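Local coordinates for CRISPR-associated endoribonuclease Cas6 1 (Methanocaldococcus jannaschii DSM 2661, PDB 5YI6), which probably cleaves CRISPR transcripts as an RNA-binding endoribonuclease, processing them into CRISPR RNA for antiviral defence, at residues K124-Y135 / C204-Y215. Sequence-based numbering, arbitrary orientation.
Sequences KFNILKTISPIY and CSEMVFKVWGDY. With PO4 (phosphate ion), chain L.
L128 and F209 meet as an antiparallel hydrogen-bonded pair on the buried face of the sheet. The L128 CB methylene lies over one face of the F209 ring, offset toward the rim and 4.1 Å from its centroid, a CH-pi contact, while the branched end reaches on through CD1 to F209 CE1 and V211. With chi1 at 57°, F209 CG sits between its own N and carbonyl carbon, which swings the ring back toward L128. V211 extends this apolar row through CG2 to F125 CB, while M207 SD lies 4.0 Å from I134 CD1. On the more exposed face, I127 CG2 packs on V208 CG1, the beta-branched residues favouring extended backbone; K210 lays its CG against I127 and its amine forms a salt bridge with E185.

The strands are zipped by L128 N to F209 O (2.8 Å) and its reciprocal bond. At T130 the regular ladder ends: its N still donates to M207 O, but its hydroxyl OG1, not a carbonyl, accepts from M207 N (2.9 Å). Beyond the 131-133 loop, I134 and S205 pair again, two residues out of register. At the other end F125 N donates a nearly straight hydrogen bond (3.0 Å) to O4 of a phosphate ion, probably from the crystallisation liquor. The F125 and Y215 rings are nearly parallel (24°) but overlap little, touching at CE2 and CE1, with O4 at the Y215 edge.

Backbone bonds of I127 with V240 and K129 with V238 place strand 127-130 between 201-213 and 237-240, with helix 215-224 packing on F125, L128 and V211.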
ATOM      1  N   LYS A 124      16.064  -8.305   8.911  1.00 24.91           N
ATOM      2  CA  LYS A 124      16.988  -8.057   7.804  1.00 30.48           C
ATOM      3  C   LYS A 124      16.209  -8.040   6.493  1.00 28.94           C
ATOM      4  O   LYS A 124      15.165  -8.687   6.369  1.00 29.95           O
ATOM      5  CB  LYS A 124      18.087  -9.130   7.757  1.00 33.56           C
ATOM      6  CG  LYS A 124      17.539 -10.520   7.490  1.00 41.87           C
ATOM      7  CD  LYS A 124      18.542 -11.632   7.810  1.00 56.27           C
ATOM      8  CE  LYS A 124      17.901 -13.014   7.592  1.00 61.95           C
ATOM      9  NZ  LYS A 124      18.835 -14.162   7.779  1.00 64.33           N
ATOM     10  N   PHE A 125      16.683  -7.245   5.539  1.00 25.05           N
ATOM     11  CA  PHE A 125      16.047  -7.153   4.236  1.00 26.57           C
ATOM     12  C   PHE A 125      17.011  -7.608   3.164  1.00 25.07           C
ATOM     13  O   PHE A 125      18.208  -7.322   3.232  1.00 25.84           O
ATOM     14  CB  PHE A 125      15.605  -5.742   3.905  1.00 24.21           C
ATOM     15  CG  PHE A 125      14.619  -5.206   4.862  1.00 23.37           C
ATOM     16  CD1 PHE A 125      13.313  -5.698   4.883  1.00 22.65           C
ATOM     17  CD2 PHE A 125      14.991  -4.210   5.754  1.00 24.10           C
ATOM     18  CE1 PHE A 125      12.398  -5.192   5.770  1.00 18.63           C
ATOM     19  CE2 PHE A 125      14.083  -3.709   6.649  1.00 24.71           C
ATOM     20  CZ  PHE A 125      12.786  -4.186   6.648  1.00 23.52           C
ATOM     21  N   ASN A 126      16.470  -8.293   2.172  1.00 22.21           N
ATOM     22  CA  ASN A 126      17.246  -8.754   1.035  1.00 26.99           C
ATOM     23  C   ASN A 126      16.411  -8.588  -0.227  1.00 30.32           C
ATOM     24  O   ASN A 126      16.678  -7.697  -1.027  1.00 28.27           O
ATOM     25  CB  ASN A 126      17.699 -10.200   1.261  1.00 26.58           C
ATOM     26  CG  ASN A 126      18.393 -10.788   0.056  1.00 46.68           C
ATOM     27  OD1 ASN A 126      19.046 -10.082  -0.711  1.00 49.31           O
ATOM     28  ND2 ASN A 126      18.243 -12.098  -0.126  1.00 57.38           N
ATOM     29  N   ILE A 127      15.392  -9.419  -0.429  1.00 24.04           N
ATOM     30  CA  ILE A 127      14.525  -9.291  -1.599  1.00 25.71           C
ATOM     31  C   ILE A 127      13.147  -8.798  -1.166  1.00 22.42           C
ATOM     32  O   ILE A 127      12.550  -9.324  -0.221  1.00 24.67           O
ATOM     33  CB  ILE A 127      14.406 -10.615  -2.366  1.00 33.99           C
ATOM     34  CG1 ILE A 127      15.795 -11.063  -2.788  1.00 36.65           C
ATOM     35  CG2 ILE A 127      13.511 -10.405  -3.586  1.00 26.33           C
ATOM     36  CD1 ILE A 127      15.821 -12.396  -3.508  1.00 41.89           C
ATOM     37  N   LEU A 128      12.640  -7.795  -1.866  1.00 21.56           N
ATOM     38  CA  LEU A 128      11.322  -7.245  -1.604  1.00 22.39           C
ATOM     39  C   LEU A 128      10.474  -7.396  -2.859  1.00 21.29           C
ATOM     40  O   LEU A 128      10.978  -7.292  -3.982  1.00 21.22           O
ATOM     41  CB  LEU A 128      11.419  -5.758  -1.218  1.00 19.21           C
ATOM     42  CG  LEU A 128      12.245  -5.462   0.044  1.00 19.64           C
ATOM     43  CD1 LEU A 128      12.432  -3.950   0.218  1.00 15.03           C
ATOM     44  CD2 LEU A 128      11.596  -6.088   1.272  1.00 19.58           C
ATOM     45  N   LYS A 129       9.170  -7.588  -2.678  1.00 16.89           N
ATOM     46  CA  LYS A 129       8.289  -7.560  -3.835  1.00 17.01           C
ATOM     47  C   LYS A 129       7.057  -6.748  -3.482  1.00 17.14           C
ATOM     48  O   LYS A 129       6.636  -6.710  -2.332  1.00 18.70           O
ATOM     49  CB  LYS A 129       7.896  -8.963  -4.290  1.00 21.60           C
ATOM     50  CG  LYS A 129       6.874  -9.578  -3.426  1.00 23.34           C
ATOM     51  CD  LYS A 129       6.383 -10.934  -4.016  1.00 29.47           C
ATOM     52  CE  LYS A 129       5.256 -11.508  -3.155  1.00 36.33           C
ATOM     53  NZ  LYS A 129       4.768 -12.861  -3.602  1.00 38.45           N
ATOM     54  N   THR A 130       6.496  -6.082  -4.480  1.00 15.76           N
ATOM     55  CA  THR A 130       5.312  -5.254  -4.242  1.00 15.57           C
ATOM     56  C   THR A 130       4.094  -6.148  -3.998  1.00 18.83           C
ATOM     57  O   THR A 130       3.892  -7.159  -4.699  1.00 17.83           O
ATOM     58  CB  THR A 130       5.068  -4.329  -5.444  1.00 14.96           C
ATOM     59  OG1 THR A 130       4.975  -5.107  -6.659  1.00 18.50           O
ATOM     60  CG2 THR A 130       6.222  -3.264  -5.587  1.00 14.72           C
ATOM     61  N   ILE A 131       3.313  -5.800  -2.975  1.00 12.36           N
ATOM     62  CA  ILE A 131       1.948  -6.296  -2.817  1.00 13.75           C
ATOM     63  C   ILE A 131       0.913  -5.209  -3.084  1.00 15.95           C
ATOM     64  O   ILE A 131      -0.288  -5.516  -3.172  1.00 15.56           O
ATOM     65  CB  ILE A 131       1.737  -6.963  -1.438  1.00 11.82           C
ATOM     66  CG1 ILE A 131       2.124  -5.997  -0.268  1.00 14.87           C
ATOM     67  CG2 ILE A 131       2.615  -8.214  -1.357  1.00 18.06           C
ATOM     68  CD1 ILE A 131       1.798  -6.634   1.168  1.00 16.89           C
ATOM     69  N   SER A 132       1.340  -3.954  -3.286  1.00 15.45           N
ATOM     70  CA  SER A 132       0.586  -3.028  -4.106  1.00 12.38           C
ATOM     71  C   SER A 132       1.627  -2.297  -4.964  1.00 14.15           C
ATOM     72  O   SER A 132       2.776  -2.081  -4.512  1.00 14.83           O
ATOM     73  CB  SER A 132      -0.274  -2.047  -3.301  1.00 12.88           C
ATOM     74  OG  SER A 132       0.459  -1.393  -2.275  1.00 13.27           O
ATOM     75  N   PRO A 133       1.310  -1.999  -6.215  1.00 17.81           N
ATOM     76  CA  PRO A 133       2.362  -1.513  -7.128  1.00 17.93           C
ATOM     77  C   PRO A 133       2.812  -0.096  -6.763  1.00 18.23           C
ATOM     78  O   PRO A 133       2.092   0.671  -6.120  1.00 12.99           O
ATOM     79  CB  PRO A 133       1.696  -1.557  -8.512  1.00 21.63           C
ATOM     80  CG  PRO A 133       0.214  -1.407  -8.252  1.00 19.18           C
ATOM     81  CD  PRO A 133       0.007  -2.180  -6.900  1.00 17.33           C
ATOM     82  N   ILE A 134       4.028   0.250  -7.234  1.00 17.96           N
ATOM     83  CA  ILE A 134       4.694   1.515  -6.904  1.00 15.03           C
ATOM     84  C   ILE A 134       4.323   2.556  -7.938  1.00 13.97           C
ATOM     85  O   ILE A 134       4.395   2.305  -9.149  1.00 20.53           O
ATOM     86  CB  ILE A 134       6.218   1.324  -6.810  1.00 19.46           C
ATOM     87  CG1 ILE A 134       6.537   0.535  -5.534  1.00 18.88           C
ATOM     88  CG2 ILE A 134       7.005   2.696  -6.854  1.00 17.02           C
ATOM     89  CD1 ILE A 134       7.935  -0.081  -5.525  1.00 21.79           C
ATOM     90  N   TYR A 135       3.912   3.715  -7.448  1.00 14.63           N
ATOM     91  CA  TYR A 135       3.566   4.859  -8.265  1.00 15.65           C
ATOM     92  C   TYR A 135       4.646   5.909  -8.087  1.00 17.17           C
ATOM     93  O   TYR A 135       5.031   6.223  -6.957  1.00 16.66           O
ATOM     94  CB  TYR A 135       2.202   5.400  -7.841  1.00 16.42           C
ATOM     95  CG  TYR A 135       1.755   6.647  -8.561  1.00 18.64           C
ATOM     96  CD1 TYR A 135       1.536   6.644  -9.928  1.00 23.25           C
ATOM     97  CD2 TYR A 135       1.492   7.815  -7.863  1.00 25.63           C
ATOM     98  CE1 TYR A 135       1.084   7.820 -10.603  1.00 22.91           C
ATOM     99  CE2 TYR A 135       1.052   8.970  -8.522  1.00 30.24           C
ATOM    100  CZ  TYR A 135       0.840   8.953  -9.886  1.00 24.36           C
ATOM    101  OH  TYR A 135       0.394  10.075 -10.540  1.00 25.33           O
ATOM    102  N   CYS A 204       1.831   2.012 -12.993  1.00 18.11           N
ATOM    103  CA  CYS A 204       2.528   1.721 -11.749  1.00 16.78           C
ATOM    104  C   CYS A 204       3.391   0.484 -11.974  1.00 21.68           C
ATOM    105  O   CYS A 204       3.243  -0.218 -12.978  1.00 20.88           O
ATOM    106  CB  CYS A 204       1.513   1.475 -10.606  1.00 21.50           C
ATOM    107  SG  CYS A 204       0.621   2.970 -10.196  1.00 25.96           S
ATOM    108  N   SER A 205       4.305   0.209 -11.056  1.00 18.51           N
ATOM    109  CA  SER A 205       5.232  -0.904 -11.239  1.00 19.87           C
ATOM    110  C   SER A 205       4.934  -2.017 -10.245  1.00 20.39           C
ATOM    111  O   SER A 205       5.033  -1.800  -9.042  1.00 17.27           O
ATOM    112  CB  SER A 205       6.692  -0.474 -11.072  1.00 24.37           C
ATOM    113  OG  SER A 205       7.039   0.564 -11.984  1.00 27.86           O
ATOM    114  N   GLU A 206       4.578  -3.200 -10.747  1.00 18.52           N
ATOM    115  CA  GLU A 206       4.675  -4.422  -9.948  1.00 19.40           C
ATOM    116  C   GLU A 206       6.116  -4.902 -10.042  1.00 23.31           C
ATOM    117  O   GLU A 206       6.632  -5.091 -11.150  1.00 24.02           O
ATOM    118  CB  GLU A 206       3.699  -5.470 -10.491  1.00 21.52           C
ATOM    119  CG  GLU A 206       3.774  -6.825  -9.850  1.00 34.49           C
ATOM    120  CD  GLU A 206       2.711  -7.761 -10.431  1.00 53.06           C
ATOM    121  OE1 GLU A 206       3.068  -8.646 -11.242  1.00 52.01           O
ATOM    122  OE2 GLU A 206       1.512  -7.560 -10.124  1.00 58.91           O
ATOM    123  N   MET A 207       6.806  -5.049  -8.917  1.00 16.14           N
ATOM    124  CA  MET A 207       8.226  -5.343  -9.093  1.00 21.26           C
ATOM    125  C   MET A 207       8.806  -6.121  -7.927  1.00 22.40           C
ATOM    126  O   MET A 207       8.263  -6.158  -6.813  1.00 21.25           O
ATOM    127  CB  MET A 207       9.041  -4.064  -9.337  1.00 26.06           C
ATOM    128  CG  MET A 207       8.915  -3.042  -8.270  1.00 26.75           C
ATOM    129  SD  MET A 207       9.631  -1.449  -8.826  1.00 31.41           S
ATOM    130  CE  MET A 207      11.330  -1.824  -8.751  1.00 22.92           C
ATOM    131  N   VAL A 208       9.918  -6.783  -8.242  1.00 17.02           N
ATOM    132  CA  VAL A 208      10.738  -7.531  -7.305  1.00 19.77           C
ATOM    133  C   VAL A 208      12.133  -6.928  -7.368  1.00 21.60           C
ATOM    134  O   VAL A 208      12.681  -6.741  -8.472  1.00 21.22           O
ATOM    135  CB  VAL A 208      10.793  -9.028  -7.660  1.00 20.87           C
ATOM    136  CG1 VAL A 208      11.599  -9.764  -6.611  1.00 21.70           C
ATOM    137  CG2 VAL A 208       9.386  -9.601  -7.771  1.00 27.98           C
ATOM    138  N   PHE A 209      12.712  -6.649  -6.192  1.00 20.95           N
ATOM    139  CA  PHE A 209      13.999  -5.955  -6.171  1.00 18.54           C
ATOM    140  C   PHE A 209      14.792  -6.329  -4.933  1.00 25.00           C
ATOM    141  O   PHE A 209      14.230  -6.633  -3.885  1.00 21.00           O
ATOM    142  CB  PHE A 209      13.851  -4.409  -6.281  1.00 17.86           C
ATOM    143  CG  PHE A 209      12.984  -3.741  -5.209  1.00 18.51           C
ATOM    144  CD1 PHE A 209      13.568  -2.939  -4.232  1.00 20.35           C
ATOM    145  CD2 PHE A 209      11.593  -3.830  -5.249  1.00 21.13           C
ATOM    146  CE1 PHE A 209      12.775  -2.273  -3.269  1.00 22.51           C
ATOM    147  CE2 PHE A 209      10.798  -3.190  -4.287  1.00 24.83           C
ATOM    148  CZ  PHE A 209      11.393  -2.397  -3.298  1.00 19.43           C
ATOM    149  N   LYS A 210      16.113  -6.336  -5.080  1.00 17.58           N
ATOM    150  CA  LYS A 210      17.037  -6.524  -3.974  1.00 22.17           C
ATOM    151  C   LYS A 210      17.387  -5.161  -3.402  1.00 18.67           C
ATOM    152  O   LYS A 210      17.502  -4.199  -4.154  1.00 19.49           O
ATOM    153  CB  LYS A 210      18.317  -7.193  -4.468  1.00 29.16           C
ATOM    154  CG  LYS A 210      18.191  -8.670  -4.720  1.00 47.61           C
ATOM    155  CD  LYS A 210      19.552  -9.291  -4.967  1.00 55.73           C
ATOM    156  CE  LYS A 210      20.008  -9.048  -6.403  1.00 62.98           C
ATOM    157  NZ  LYS A 210      20.751  -7.765  -6.613  1.00 59.77           N
ATOM    158  N   VAL A 211      17.586  -5.088  -2.088  1.00 18.05           N
ATOM    159  CA  VAL A 211      17.962  -3.830  -1.444  1.00 21.18           C
ATOM    160  C   VAL A 211      19.181  -4.028  -0.568  1.00 19.76           C
ATOM    161  O   VAL A 211      19.420  -5.111  -0.021  1.00 20.78           O
ATOM    162  CB  VAL A 211      16.845  -3.207  -0.573  1.00 22.85           C
ATOM    163  CG1 VAL A 211      15.743  -2.671  -1.414  1.00 27.95           C
ATOM    164  CG2 VAL A 211      16.318  -4.254   0.482  1.00 18.29           C
ATOM    165  N   TRP A 212      19.937  -2.948  -0.397  1.00 18.17           N
ATOM    166  CA  TRP A 212      21.022  -2.948   0.562  1.00 20.33           C
ATOM    167  C   TRP A 212      21.242  -1.494   0.998  1.00 20.88           C
ATOM    168  O   TRP A 212      20.730  -0.553   0.378  1.00 21.65           O
ATOM    169  CB  TRP A 212      22.288  -3.610  -0.035  1.00 17.21           C
ATOM    170  CG  TRP A 212      22.869  -2.934  -1.267  1.00 19.81           C
ATOM    171  CD1 TRP A 212      23.883  -2.010  -1.285  1.00 20.08           C
ATOM    172  CD2 TRP A 212      22.506  -3.146  -2.628  1.00 22.27           C
ATOM    173  NE1 TRP A 212      24.164  -1.640  -2.557  1.00 21.83           N
ATOM    174  CE2 TRP A 212      23.335  -2.318  -3.410  1.00 25.47           C
ATOM    175  CE3 TRP A 212      21.552  -3.956  -3.272  1.00 21.10           C
ATOM    176  CZ2 TRP A 212      23.257  -2.277  -4.786  1.00 25.61           C
ATOM    177  CZ3 TRP A 212      21.469  -3.910  -4.640  1.00 24.21           C
ATOM    178  CH2 TRP A 212      22.315  -3.068  -5.389  1.00 24.32           C
ATOM    179  N   GLY A 213      21.990  -1.316   2.084  1.00 21.17           N
ATOM    180  CA  GLY A 213      22.211   0.003   2.649  1.00 27.57           C
ATOM    181  C   GLY A 213      21.751   0.066   4.090  1.00 24.57           C
ATOM    182  O   GLY A 213      21.809  -0.924   4.823  1.00 26.51           O
ATOM    183  N   ASP A 214      21.268   1.248   4.486  1.00 20.22           N
ATOM    184  CA  ASP A 214      20.945   1.489   5.885  1.00 18.74           C
ATOM    185  C   ASP A 214      19.603   0.848   6.231  1.00 22.85           C
ATOM    186  O   ASP A 214      18.575   1.183   5.638  1.00 22.47           O
ATOM    187  CB  ASP A 214      20.922   2.991   6.177  1.00 22.92           C
ATOM    188  CG  ASP A 214      22.296   3.622   6.056  1.00 28.43           C
ATOM    189  OD1 ASP A 214      23.255   3.014   6.568  1.00 29.81           O
ATOM    190  OD2 ASP A 214      22.430   4.679   5.404  1.00 25.74           O
ATOM    191  N   TYR A 215      19.635  -0.070   7.199  1.00 17.66           N
ATOM    192  CA  TYR A 215      18.446  -0.803   7.608  1.00 23.70           C
ATOM    193  C   TYR A 215      17.310   0.131   8.018  1.00 25.76           C
ATOM    194  O   TYR A 215      16.162  -0.083   7.617  1.00 20.93           O
ATOM    195  CB  TYR A 215      18.806  -1.745   8.753  1.00 18.76           C
ATOM    196  CG  TYR A 215      17.620  -2.454   9.358  1.00 22.12           C
ATOM    197  CD1 TYR A 215      17.078  -3.596   8.762  1.00 26.57           C
ATOM    198  CD2 TYR A 215      17.056  -2.008  10.541  1.00 30.54           C
ATOM    199  CE1 TYR A 215      16.003  -4.262   9.355  1.00 23.05           C
ATOM    200  CE2 TYR A 215      15.965  -2.651  11.112  1.00 32.37           C
ATOM    201  CZ  TYR A 215      15.452  -3.775  10.512  1.00 26.11           C
ATOM    202  OH  TYR A 215      14.376  -4.419  11.100  1.00 26.84           O
TER
HETATM  203  P   PO4 L 308      20.021  -4.762   5.055  1.00116.74           P
HETATM  204  O1  PO4 L 308      20.142  -3.350   5.588  1.00116.37           O
HETATM  205  O2  PO4 L 308      19.470  -4.715   3.645  1.00115.00           O
HETATM  206  O3  PO4 L 308      21.394  -5.407   5.032  1.00120.89           O
HETATM  207  O4  PO4 L 308      19.095  -5.571   5.952  1.00110.41           O
HETATM  208  O   HOH W   1       6.654   2.926 -10.753  1.00 21.75           O